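Local coordinates for protein Cow rumen GH26 endo-mannanase (Metagenome, PDB 6UEH) that probably hydrolyses internal beta-1,4-mannosidic linkages in mannans such as galactomannan, as an endo-beta-1,4-mannanase of glycoside hydrolase family 26, at residues 173-178 / 218-223; 208-211 / 216-219; 211-216 / 259-264; 236-241 / 449-454. One frame throughout, in Å; residues are numbered along the deposited sequence.

Contact 1: 173-178 / 218-223; sequences QQEIYG and DQTTER
Glu-175 and Arg-223 form the tight end of this contact, a salt bridge from the buried Glu-175, in the loop after strand 169-174, to the partly exposed Arg-223 in the first turn of helix 220-230. The guanidinium comes in side-on: NE donates to Glu-175 OE1 at 3.1 Å and also reaches OE2, while NH2 of Arg-223 bonds OE2 of Glu-175 at 3.1 Å. The two planes are turned 41° apart, and NE and NH2 approach OE2 from the same face of the carboxylate. Beyond CG the Glu-175 chain is extended (chi2 170°), which carries its carboxylate across to the helix. Arg-223 is pinned from its far end as well, since NH1 donates to Asp-218 O at 2.6 Å. A leucine in place of Arg-223 would probably leave the Glu-175 carboxylate with Arg-203 as its main charged mate and deprive the Asp-218 carbonyl of its side-chain donor.

Toward Gly-178 the contact is looser and relies on water. One water donates to both Glu-175 OE2 (2.6 Å) and Thr-220 OG1; another links Gly-178 N to Asp-218 OD2. Direct contact there is slight, with Gly-178 CA 3.8 Å from OD2 of Asp-218. The other oxygen, OD1, accepts from Thr-220 OG1 at 2.7 Å and from Thr-220 N, an Asx turn leading into the helix.

Strand 202-206 lies alongside, supplying Arg-203 to Glu-175 OE1 and Phe-205 to the packing, while Phe-189 of helix 187-196 touches Glu-175 and Tyr-185 makes a cation-pi contact with Arg-223.

Contact 2: 208-211 / 216-219; sequences MNYN and WDDQ
Asn-209 and Trp-216 lie side by side and point the same way within the long loop that joins strand 202-206 of the TIM barrel to helix 220-230, a loop whose end is shaped by an Asx turn from Asp-217 OD1 to Gln-219 N. The amide plane is turned 40° from the indole. Asn-209 CB sits over a face of the five-membered ring, 4.0 Å from its centroid, a CH-pi contact. Trp-216 can cover its neighbour because its CG stands between the backbone N and carbonyl carbon (chi1 52°), although its CB points away. In the backbone, Trp-216 N donates to Asn-209 O at 2.9 Å.

Asp-218 meets Asn-209 nearly at a right angle, with carboxylate and amide planes 76° apart, and ND2 of Asn-209 donates to its OD2 at 2.7 Å. An alanine at the Asn-209 position, having no amide, is likely to leave Asp-218 OD2 without its donor from this loop and to open a gap beside the indole.

Tyr-210 crosses the acidic pair obliquely. Its OH reaches Asp-217 through a water lying in the ring plane, 2.8 Å from Tyr-210 OH and 2.7 Å from Asp-217 OD1.

Contact 3: 211-216 / 259-264; sequences NPLYGW and QQCTYA
Cys-261 SG is the point on which this small, apolar contact turns. Leu-213 CD1 touches it at 3.5 Å, and Tyr-214 CD1 approaches it at 3.7 Å. The sulfur lies at the edge of the Tyr-214 ring, near its plane, 4.8 Å from the centroid and 75° off the normal, so this is an edge-on sulfur-aromatic contact. With SG anti to the carbonyl carbon (chi1 -58°), Cys-261 sends its sulfur toward both side chains.

In the next shell, Asn-211 fixes where the two residues stand. Its OD1 accepts from Leu-213 N and from Tyr-214 N, each at 2.8 Å, the latter bond being nearly straight at 171°. Its ND2 lies 3.3 Å above one face of the Tyr-214 ring, offset toward the rim, and donates to Met-208 O. Farther out, Leu-213 packs on Tyr-250 and on Tyr-284 of helix 280-301, while Tyr-214 touches Asn-242. Cys-261 is held in turn by the pairing of strand 261-262 with strand 243-244, where Thr-262 bonds Val-243 through the backbone.

The side-chain oxygen that accepts from backbone nitrogens two and three residues on makes an Asx turn within an Asx motif. The turn shapes one beta-alpha loop of the barrel, whose Leu-213 and Tyr-214 pack on a short antiparallel strand pair in the next.

Contact 4: 236-241 / 449-454; sequences TASWHI and CPWYGE. With ACT (acetate ion), chain D.
The backbones of Ser-238 and Trp-451 stay well apart, their CA atoms 11.6 Å from each other, so side chains alone bridge the gap between the end of strand 234-238 and the loop 449-454. Trp-451 reaches in with its six-membered ring: CG lies anti to the backbone N (chi1 -156°), and CH2 comes to 3.9 Å from His-240 CE1. The two rings meet rim to rim, planes 53° apart, with neither over the other's face. Ser-238 OG approaches the indole at its edge, 4.2 Å from CH2 of Trp-451.

All this lies at the C-terminal mouth of the eight-stranded TIM barrel, where family 26 enzymes carry their active site. An acetate, probably from the crystallisation liquor, lies at the edge of the imidazole and over one face of the indole. His-240 NE2 donates to its O at 2.6 Å and 161°; His-312 NE2 also bonds the ion. The acetate methyl sits 3.6 Å above the centre of the indole, and Tyr-452 packs against the opposite face. Such an aromatic platform beside two histidines is consistent with a sugar-binding subsite.

On the far side of the imidazole, Asp-206 OD2 is hydrogen-bonded to His-240 ND1 and to Ser-238 OG, which helps fix the ring's rotation. His-240 also centres an inverse gamma turn, closed by a weak bond from Ile-241 N to Trp-239 O, and the rings of Tyr-263 and His-240 meet edge-to-face.

Overall arrangement
Contacts 1 to 3 all use the stretch from strand 202-206 to the start of helix 220-230, tying it to different partners or to itself; contact 4 lies at the barrel mouth. Contacts 1, 3 and 4 are buried, whereas contact 2 is only partly so, with Trp-216 and Asp-217 exposed. Contacts 1 and 2, centres about 9 Å apart, share Asp-218; the first is an ion pair, the second mixes amide, carboxylate and indole. Contact 3 begins on the same loop as contact 2 but is apolar, built on sulfur. Contact 4, closest to the chain's centre, is aromatic and borders a bound acetate; Gln-173 and Gln-174 of contact 1 adjoin its loop 449-454, and Tyr-263 of segment 259-264 reaches its histidine.

Contact 1: 173-178 / 218-223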
# COMPACT_ATOMS: atom_id res chain seq x y z
N GLN A 173 -9.90 -11.24 5.00
CA GLN A 173 -11.01 -10.60 5.69
C GLN A 173 -10.69 -10.38 7.16
O GLN A 173 -10.24 -11.30 7.84
CB GLN A 173 -12.29 -11.44 5.56
CG GLN A 173 -13.48 -10.86 6.30
CD GLN A 173 -13.90 -9.50 5.76
OE1 GLN A 173 -14.02 -9.32 4.55
NE2 GLN A 173 -14.10 -8.55 6.66
N GLN A 174 -10.92 -9.16 7.64
CA GLN A 174 -10.74 -8.85 9.06
C GLN A 174 -11.96 -9.30 9.85
O GLN A 174 -13.10 -9.04 9.45
CB GLN A 174 -10.50 -7.36 9.26
CG GLN A 174 -10.17 -6.96 10.69
CD GLN A 174 -8.72 -7.26 11.06
OE1 GLN A 174 -7.87 -7.40 10.19
NE2 GLN A 174 -8.45 -7.37 12.35
N GLU A 175 -11.74 -9.97 10.98
CA GLU A 175 -12.83 -10.37 11.86
C GLU A 175 -13.23 -9.21 12.76
O GLU A 175 -12.48 -8.24 12.91
CB GLU A 175 -12.44 -11.59 12.71
CG GLU A 175 -11.50 -11.27 13.87
CD GLU A 175 -11.33 -12.45 14.82
OE1 GLU A 175 -11.85 -13.54 14.53
OE2 GLU A 175 -10.67 -12.27 15.87
N ILE A 176 -14.40 -9.32 13.37
CA ILE A 176 -14.95 -8.26 14.21
C ILE A 176 -14.10 -8.05 15.47
O ILE A 176 -13.39 -8.95 15.91
CB ILE A 176 -16.42 -8.58 14.60
CG1 ILE A 176 -17.14 -7.35 15.16
CG2 ILE A 176 -16.47 -9.77 15.55
CD1 ILE A 176 -17.55 -6.33 14.11
N TYR A 177 -14.17 -6.84 16.02
CA TYR A 177 -13.52 -6.53 17.29
C TYR A 177 -14.05 -7.44 18.40
O TYR A 177 -15.17 -7.94 18.31
CB TYR A 177 -13.73 -5.06 17.66
CG TYR A 177 -15.19 -4.65 17.72
CD1 TYR A 177 -15.95 -4.85 18.86
CD2 TYR A 177 -15.80 -4.06 16.62
CE1 TYR A 177 -17.29 -4.47 18.91
CE2 TYR A 177 -17.13 -3.68 16.66
CZ TYR A 177 -17.87 -3.89 17.80
OH TYR A 177 -19.19 -3.51 17.84
N GLY A 178 -13.24 -7.64 19.43
CA GLY A 178 -13.61 -8.51 20.54
C GLY A 178 -14.94 -8.15 21.16
O GLY A 178 -15.17 -7.01 21.54
N ASP A 218 -10.45 -11.89 24.82
CA ASP A 218 -11.46 -11.99 23.77
C ASP A 218 -11.22 -13.20 22.87
O ASP A 218 -11.81 -13.30 21.79
CB ASP A 218 -11.53 -10.70 22.93
CG ASP A 218 -10.23 -10.40 22.18
OD1 ASP A 218 -9.37 -11.29 22.02
OD2 ASP A 218 -10.09 -9.24 21.72
N GLN A 219 -10.34 -14.10 23.32
CA GLN A 219 -10.09 -15.38 22.66
C GLN A 219 -9.51 -15.24 21.25
O GLN A 219 -9.65 -16.15 20.43
CB GLN A 219 -11.37 -16.21 22.61
CG GLN A 219 -11.84 -16.71 23.96
CD GLN A 219 -11.07 -17.93 24.43
OE1 GLN A 219 -10.94 -18.92 23.71
NE2 GLN A 219 -10.54 -17.87 25.65
N THR A 220 -8.85 -14.12 20.97
CA THR A 220 -8.22 -13.91 19.67
C THR A 220 -7.17 -14.98 19.38
O THR A 220 -7.16 -15.57 18.30
CB THR A 220 -7.56 -12.51 19.58
OG1 THR A 220 -8.57 -11.51 19.48
CG2 THR A 220 -6.65 -12.42 18.36
N THR A 221 -6.30 -15.24 20.36
CA THR A 221 -5.22 -16.21 20.21
C THR A 221 -5.74 -17.60 19.85
O THR A 221 -5.19 -18.27 18.97
CB THR A 221 -4.37 -16.29 21.49
OG1 THR A 221 -3.85 -15.00 21.80
CG2 THR A 221 -3.21 -17.27 21.30
N GLU A 222 -6.82 -18.02 20.51
CA GLU A 222 -7.44 -19.30 20.19
C GLU A 222 -7.98 -19.32 18.76
O GLU A 222 -7.82 -20.31 18.05
CB GLU A 222 -8.56 -19.61 21.18
CG GLU A 222 -8.09 -20.06 22.56
CD GLU A 222 -7.66 -18.91 23.45
OE1 GLU A 222 -7.72 -17.74 23.01
OE2 GLU A 222 -7.26 -19.17 24.61
N ARG A 223 -8.61 -18.23 18.34
CA ARG A 223 -9.17 -18.17 16.99
C ARG A 223 -8.06 -18.14 15.93
O ARG A 223 -8.25 -18.66 14.83
CB ARG A 223 -10.09 -16.96 16.83
CG ARG A 223 -11.43 -17.11 17.55
CD ARG A 223 -12.41 -16.00 17.17
NE ARG A 223 -11.88 -14.67 17.45
CZ ARG A 223 -11.91 -14.10 18.65
NH1 ARG A 223 -12.43 -14.74 19.69
NH2 ARG A 223 -11.39 -12.89 18.82
O HOH W 1 -9.05 -10.48 16.89
O HOH W 2 -10.46 -7.28 19.30

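Contact 2: 208-211 / 216-219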
# COMPACT_ATOMS: atom_id res chain seq x y z
N MET A 208 -5.64 -5.87 20.53
CA MET A 208 -5.82 -4.66 21.31
C MET A 208 -6.34 -4.90 22.73
O MET A 208 -6.01 -4.15 23.65
CB MET A 208 -6.77 -3.70 20.58
CG MET A 208 -8.13 -4.29 20.27
SD MET A 208 -9.12 -3.22 19.21
CE MET A 208 -9.26 -1.77 20.25
N ASN A 209 -7.13 -5.96 22.92
CA ASN A 209 -7.77 -6.18 24.21
C ASN A 209 -6.88 -6.88 25.24
O ASN A 209 -7.27 -7.05 26.39
CB ASN A 209 -9.06 -6.97 24.02
CG ASN A 209 -10.15 -6.14 23.38
OD1 ASN A 209 -10.32 -4.96 23.71
ND2 ASN A 209 -10.90 -6.74 22.45
N TYR A 210 -5.68 -7.26 24.82
CA TYR A 210 -4.69 -7.77 25.76
C TYR A 210 -3.81 -6.62 26.24
O TYR A 210 -2.60 -6.62 26.00
CB TYR A 210 -3.82 -8.86 25.12
CG TYR A 210 -4.58 -10.07 24.60
CD1 TYR A 210 -4.85 -11.15 25.43
CD2 TYR A 210 -5.00 -10.13 23.28
CE1 TYR A 210 -5.53 -12.27 24.95
CE2 TYR A 210 -5.68 -11.23 22.79
CZ TYR A 210 -5.94 -12.30 23.63
OH TYR A 210 -6.62 -13.40 23.14
N ASN A 211 -4.42 -5.64 26.89
CA ASN A 211 -3.72 -4.41 27.29
C ASN A 211 -3.74 -4.19 28.81
O ASN A 211 -4.54 -4.80 29.51
CB ASN A 211 -4.33 -3.21 26.56
CG ASN A 211 -5.73 -2.90 27.04
OD1 ASN A 211 -5.92 -2.25 28.07
ND2 ASN A 211 -6.73 -3.36 26.29
N TRP A 216 -8.76 -7.82 28.76
CA TRP A 216 -9.52 -9.03 29.02
C TRP A 216 -9.11 -10.09 28.01
O TRP A 216 -8.10 -9.94 27.32
CB TRP A 216 -11.03 -8.77 28.98
CG TRP A 216 -11.54 -8.07 27.74
CD1 TRP A 216 -11.26 -6.80 27.34
CD2 TRP A 216 -12.47 -8.60 26.78
NE1 TRP A 216 -11.93 -6.51 26.17
CE2 TRP A 216 -12.68 -7.60 25.81
CE3 TRP A 216 -13.12 -9.83 26.64
CZ2 TRP A 216 -13.52 -7.79 24.71
CZ3 TRP A 216 -13.96 -10.01 25.55
CH2 TRP A 216 -14.15 -9.00 24.60
N ASP A 217 -9.87 -11.18 27.94
CA ASP A 217 -9.55 -12.29 27.05
C ASP A 217 -10.64 -12.47 26.00
O ASP A 217 -11.63 -13.15 26.26
CB ASP A 217 -9.36 -13.58 27.87
CG ASP A 217 -8.77 -14.72 27.05
OD1 ASP A 217 -8.73 -14.63 25.81
OD2 ASP A 217 -8.34 -15.73 27.67
N ASP A 218 -10.45 -11.89 24.82
CA ASP A 218 -11.46 -11.99 23.77
C ASP A 218 -11.22 -13.20 22.87
O ASP A 218 -11.81 -13.30 21.79
CB ASP A 218 -11.53 -10.70 22.93
CG ASP A 218 -10.23 -10.40 22.18
OD1 ASP A 218 -9.37 -11.29 22.02
OD2 ASP A 218 -10.09 -9.24 21.72
N GLN A 219 -10.34 -14.10 23.32
CA GLN A 219 -10.09 -15.38 22.66
C GLN A 219 -9.51 -15.24 21.25
O GLN A 219 -9.65 -16.15 20.43
CB GLN A 219 -11.37 -16.21 22.61
CG GLN A 219 -11.84 -16.71 23.96
CD GLN A 219 -11.07 -17.93 24.43
OE1 GLN A 219 -10.94 -18.92 23.71
NE2 GLN A 219 -10.54 -17.87 25.65
O HOH W 3 -7.59 -8.21 21.17
O HOH W 4 -6.66 -15.81 24.61

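Contact 3: 211-216 / 259-264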
# COMPACT_ATOMS: atom_id res chain seq x y z
N ASN A 211 -4.42 -5.64 26.89
CA ASN A 211 -3.72 -4.41 27.29
C ASN A 211 -3.74 -4.19 28.81
O ASN A 211 -4.54 -4.80 29.51
CB ASN A 211 -4.33 -3.21 26.56
CG ASN A 211 -5.73 -2.90 27.04
OD1 ASN A 211 -5.92 -2.25 28.07
ND2 ASN A 211 -6.73 -3.36 26.29
N PRO A 212 -2.86 -3.31 29.32
CA PRO A 212 -2.78 -3.10 30.77
C PRO A 212 -3.85 -2.17 31.36
O PRO A 212 -3.84 -1.96 32.57
CB PRO A 212 -1.39 -2.48 30.96
CG PRO A 212 -0.65 -2.75 29.69
CD PRO A 212 -1.70 -2.72 28.63
N LEU A 213 -4.75 -1.65 30.53
CA LEU A 213 -5.70 -0.64 30.99
C LEU A 213 -7.09 -1.21 31.27
O LEU A 213 -7.67 -0.98 32.33
CB LEU A 213 -5.80 0.49 29.96
CG LEU A 213 -4.50 1.25 29.69
CD1 LEU A 213 -4.69 2.27 28.59
CD2 LEU A 213 -4.01 1.92 30.97
N TYR A 214 -7.63 -1.94 30.30
CA TYR A 214 -8.95 -2.53 30.41
C TYR A 214 -8.92 -3.95 29.86
O TYR A 214 -9.93 -4.48 29.39
CB TYR A 214 -9.99 -1.69 29.67
CG TYR A 214 -9.62 -1.38 28.24
CD1 TYR A 214 -8.85 -0.27 27.92
CD2 TYR A 214 -10.04 -2.20 27.20
CE1 TYR A 214 -8.50 0.01 26.61
CE2 TYR A 214 -9.69 -1.92 25.88
CZ TYR A 214 -8.93 -0.81 25.60
OH TYR A 214 -8.58 -0.53 24.29
N GLY A 215 -7.74 -4.57 29.94
CA GLY A 215 -7.49 -5.85 29.31
C GLY A 215 -8.41 -6.98 29.73
O GLY A 215 -8.79 -7.09 30.89
N TRP A 216 -8.76 -7.82 28.76
CA TRP A 216 -9.52 -9.03 29.02
C TRP A 216 -9.11 -10.09 28.01
O TRP A 216 -8.10 -9.94 27.32
CB TRP A 216 -11.03 -8.77 28.98
CG TRP A 216 -11.54 -8.07 27.74
CD1 TRP A 216 -11.26 -6.80 27.34
CD2 TRP A 216 -12.47 -8.60 26.78
NE1 TRP A 216 -11.93 -6.51 26.17
CE2 TRP A 216 -12.68 -7.60 25.81
CE3 TRP A 216 -13.12 -9.83 26.64
CZ2 TRP A 216 -13.52 -7.79 24.71
CZ3 TRP A 216 -13.96 -10.01 25.55
CH2 TRP A 216 -14.15 -9.00 24.60
N GLN A 259 -13.36 3.86 27.56
CA GLN A 259 -13.90 5.16 27.16
C GLN A 259 -12.92 6.28 27.50
O GLN A 259 -12.95 7.35 26.88
CB GLN A 259 -15.24 5.42 27.84
CG GLN A 259 -16.17 4.22 27.90
CD GLN A 259 -16.05 3.47 29.21
OE1 GLN A 259 -16.33 4.01 30.28
NE2 GLN A 259 -15.63 2.21 29.13
N GLN A 260 -12.05 6.04 28.48
CA GLN A 260 -11.05 7.02 28.88
C GLN A 260 -9.70 6.71 28.25
O GLN A 260 -8.67 7.28 28.63
CB GLN A 260 -10.92 7.08 30.40
CG GLN A 260 -11.93 7.99 31.08
CD GLN A 260 -13.36 7.55 30.86
OE1 GLN A 260 -13.76 6.46 31.27
NE2 GLN A 260 -14.15 8.39 30.20
N CYS A 261 -9.70 5.78 27.30
CA CYS A 261 -8.49 5.44 26.56
C CYS A 261 -8.63 5.87 25.11
O CYS A 261 -9.74 6.13 24.64
CB CYS A 261 -8.20 3.95 26.65
SG CYS A 261 -8.02 3.34 28.34
N THR A 262 -7.51 5.93 24.40
CA THR A 262 -7.53 6.30 22.99
C THR A 262 -6.33 5.72 22.26
O THR A 262 -5.28 5.47 22.87
CB THR A 262 -7.56 7.84 22.81
OG1 THR A 262 -7.76 8.16 21.43
CG2 THR A 262 -6.26 8.46 23.30
N TYR A 263 -6.48 5.49 20.96
CA TYR A 263 -5.34 5.16 20.12
C TYR A 263 -5.01 6.36 19.24
O TYR A 263 -4.09 6.30 18.42
CB TYR A 263 -5.61 3.91 19.27
CG TYR A 263 -6.93 3.92 18.51
CD1 TYR A 263 -7.21 4.89 17.55
CD2 TYR A 263 -7.89 2.94 18.73
CE1 TYR A 263 -8.40 4.89 16.86
CE2 TYR A 263 -9.08 2.93 18.04
CZ TYR A 263 -9.33 3.91 17.10
OH TYR A 263 -10.52 3.91 16.41
N ALA A 264 -5.77 7.43 19.42
CA ALA A 264 -5.65 8.62 18.57
C ALA A 264 -4.60 9.59 19.10
O ALA A 264 -3.78 9.23 19.95
CB ALA A 264 -7.00 9.31 18.45

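Contact 4: 236-241 / 449-454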
# COMPACT_ATOMS: atom_id res chain seq x y z
N THR A 236 -3.23 -12.83 9.82
CA THR A 236 -2.59 -11.53 9.97
C THR A 236 -3.22 -10.81 11.16
O THR A 236 -4.37 -11.07 11.51
CB THR A 236 -2.72 -10.66 8.69
OG1 THR A 236 -1.95 -9.46 8.85
CG2 THR A 236 -4.17 -10.29 8.42
N ALA A 237 -2.46 -9.93 11.81
CA ALA A 237 -3.01 -9.23 12.97
C ALA A 237 -2.43 -7.83 13.16
O ALA A 237 -1.22 -7.62 13.02
CB ALA A 237 -2.79 -10.05 14.22
N SER A 238 -3.31 -6.89 13.47
CA SER A 238 -2.90 -5.55 13.85
C SER A 238 -2.93 -5.44 15.38
O SER A 238 -3.21 -6.42 16.07
CB SER A 238 -3.80 -4.49 13.21
OG SER A 238 -5.17 -4.84 13.32
N TRP A 239 -2.64 -4.25 15.90
CA TRP A 239 -2.51 -4.06 17.34
C TRP A 239 -2.93 -2.65 17.74
O TRP A 239 -2.09 -1.77 17.92
CB TRP A 239 -1.06 -4.34 17.77
CG TRP A 239 -0.81 -4.31 19.25
CD1 TRP A 239 -1.67 -4.69 20.24
CD2 TRP A 239 0.39 -3.88 19.90
NE1 TRP A 239 -1.07 -4.52 21.47
CE2 TRP A 239 0.19 -4.03 21.29
CE3 TRP A 239 1.62 -3.39 19.44
CZ2 TRP A 239 1.17 -3.69 22.23
CZ3 TRP A 239 2.59 -3.06 20.37
CH2 TRP A 239 2.36 -3.21 21.75
N HIS A 240 -4.24 -2.43 17.86
CA HIS A 240 -4.77 -1.12 18.23
C HIS A 240 -4.56 -0.81 19.71
O HIS A 240 -5.53 -0.59 20.44
CB HIS A 240 -6.26 -1.03 17.89
CG HIS A 240 -6.56 -0.84 16.44
ND1 HIS A 240 -6.49 -1.87 15.53
CD2 HIS A 240 -6.92 0.26 15.73
CE1 HIS A 240 -6.80 -1.42 14.32
NE2 HIS A 240 -7.06 -0.13 14.42
N ILE A 241 -3.30 -0.80 20.14
CA ILE A 241 -2.99 -0.58 21.55
C ILE A 241 -3.29 0.86 21.97
O ILE A 241 -2.76 1.82 21.40
CB ILE A 241 -1.51 -0.94 21.86
CG1 ILE A 241 -1.18 -0.63 23.33
CG2 ILE A 241 -0.55 -0.24 20.91
CD1 ILE A 241 -1.97 -1.47 24.32
N CYS A 449 -7.98 -7.24 1.88
CA CYS A 449 -8.60 -7.48 3.18
C CYS A 449 -9.55 -6.35 3.56
O CYS A 449 -9.12 -5.33 4.11
CB CYS A 449 -7.52 -7.64 4.25
SG CYS A 449 -8.15 -8.13 5.88
N PRO A 450 -10.85 -6.53 3.28
CA PRO A 450 -11.84 -5.56 3.75
C PRO A 450 -11.88 -5.53 5.28
O PRO A 450 -11.61 -6.55 5.92
CB PRO A 450 -13.16 -6.10 3.18
CG PRO A 450 -12.76 -6.99 2.04
CD PRO A 450 -11.45 -7.59 2.46
N TRP A 451 -12.20 -4.38 5.85
CA TRP A 451 -12.39 -4.28 7.29
C TRP A 451 -13.69 -5.00 7.65
O TRP A 451 -14.42 -5.43 6.76
CB TRP A 451 -12.41 -2.81 7.73
CG TRP A 451 -12.03 -2.59 9.17
CD1 TRP A 451 -12.80 -1.99 10.13
CD2 TRP A 451 -10.80 -2.95 9.80
NE1 TRP A 451 -12.11 -1.96 11.32
CE2 TRP A 451 -10.89 -2.54 11.15
CE3 TRP A 451 -9.63 -3.58 9.36
CZ2 TRP A 451 -9.85 -2.75 12.06
CZ3 TRP A 451 -8.60 -3.79 10.27
CH2 TRP A 451 -8.72 -3.37 11.60
N TYR A 452 -13.97 -5.14 8.94
CA TYR A 452 -15.19 -5.84 9.35
C TYR A 452 -16.43 -4.96 9.18
O TYR A 452 -16.33 -3.79 8.81
CB TYR A 452 -15.08 -6.31 10.81
CG TYR A 452 -14.66 -5.24 11.80
CD1 TYR A 452 -15.54 -4.24 12.20
CD2 TYR A 452 -13.38 -5.25 12.36
CE1 TYR A 452 -15.16 -3.27 13.11
CE2 TYR A 452 -13.00 -4.29 13.27
CZ TYR A 452 -13.89 -3.30 13.64
OH TYR A 452 -13.51 -2.34 14.54
N GLY A 453 -17.59 -5.54 9.46
CA GLY A 453 -18.84 -4.80 9.38
C GLY A 453 -19.22 -4.39 7.97
O GLY A 453 -19.12 -5.18 7.03
N GLU A 454 -19.62 -3.13 7.83
CA GLU A 454 -20.17 -2.61 6.58
C GLU A 454 -19.22 -2.70 5.39
O GLU A 454 -19.65 -2.68 4.24
CB GLU A 454 -20.60 -1.15 6.75
CG GLU A 454 -19.43 -0.17 6.85
CD GLU A 454 -19.86 1.27 6.63
OE1 GLU A 454 -19.27 1.94 5.75
OE2 GLU A 454 -20.79 1.73 7.33
C ACT D . -8.17 0.63 11.46
O ACT D . -8.25 1.27 12.53
OXT ACT D . -7.12 -0.02 11.28
CH3 ACT D . -9.29 0.64 10.45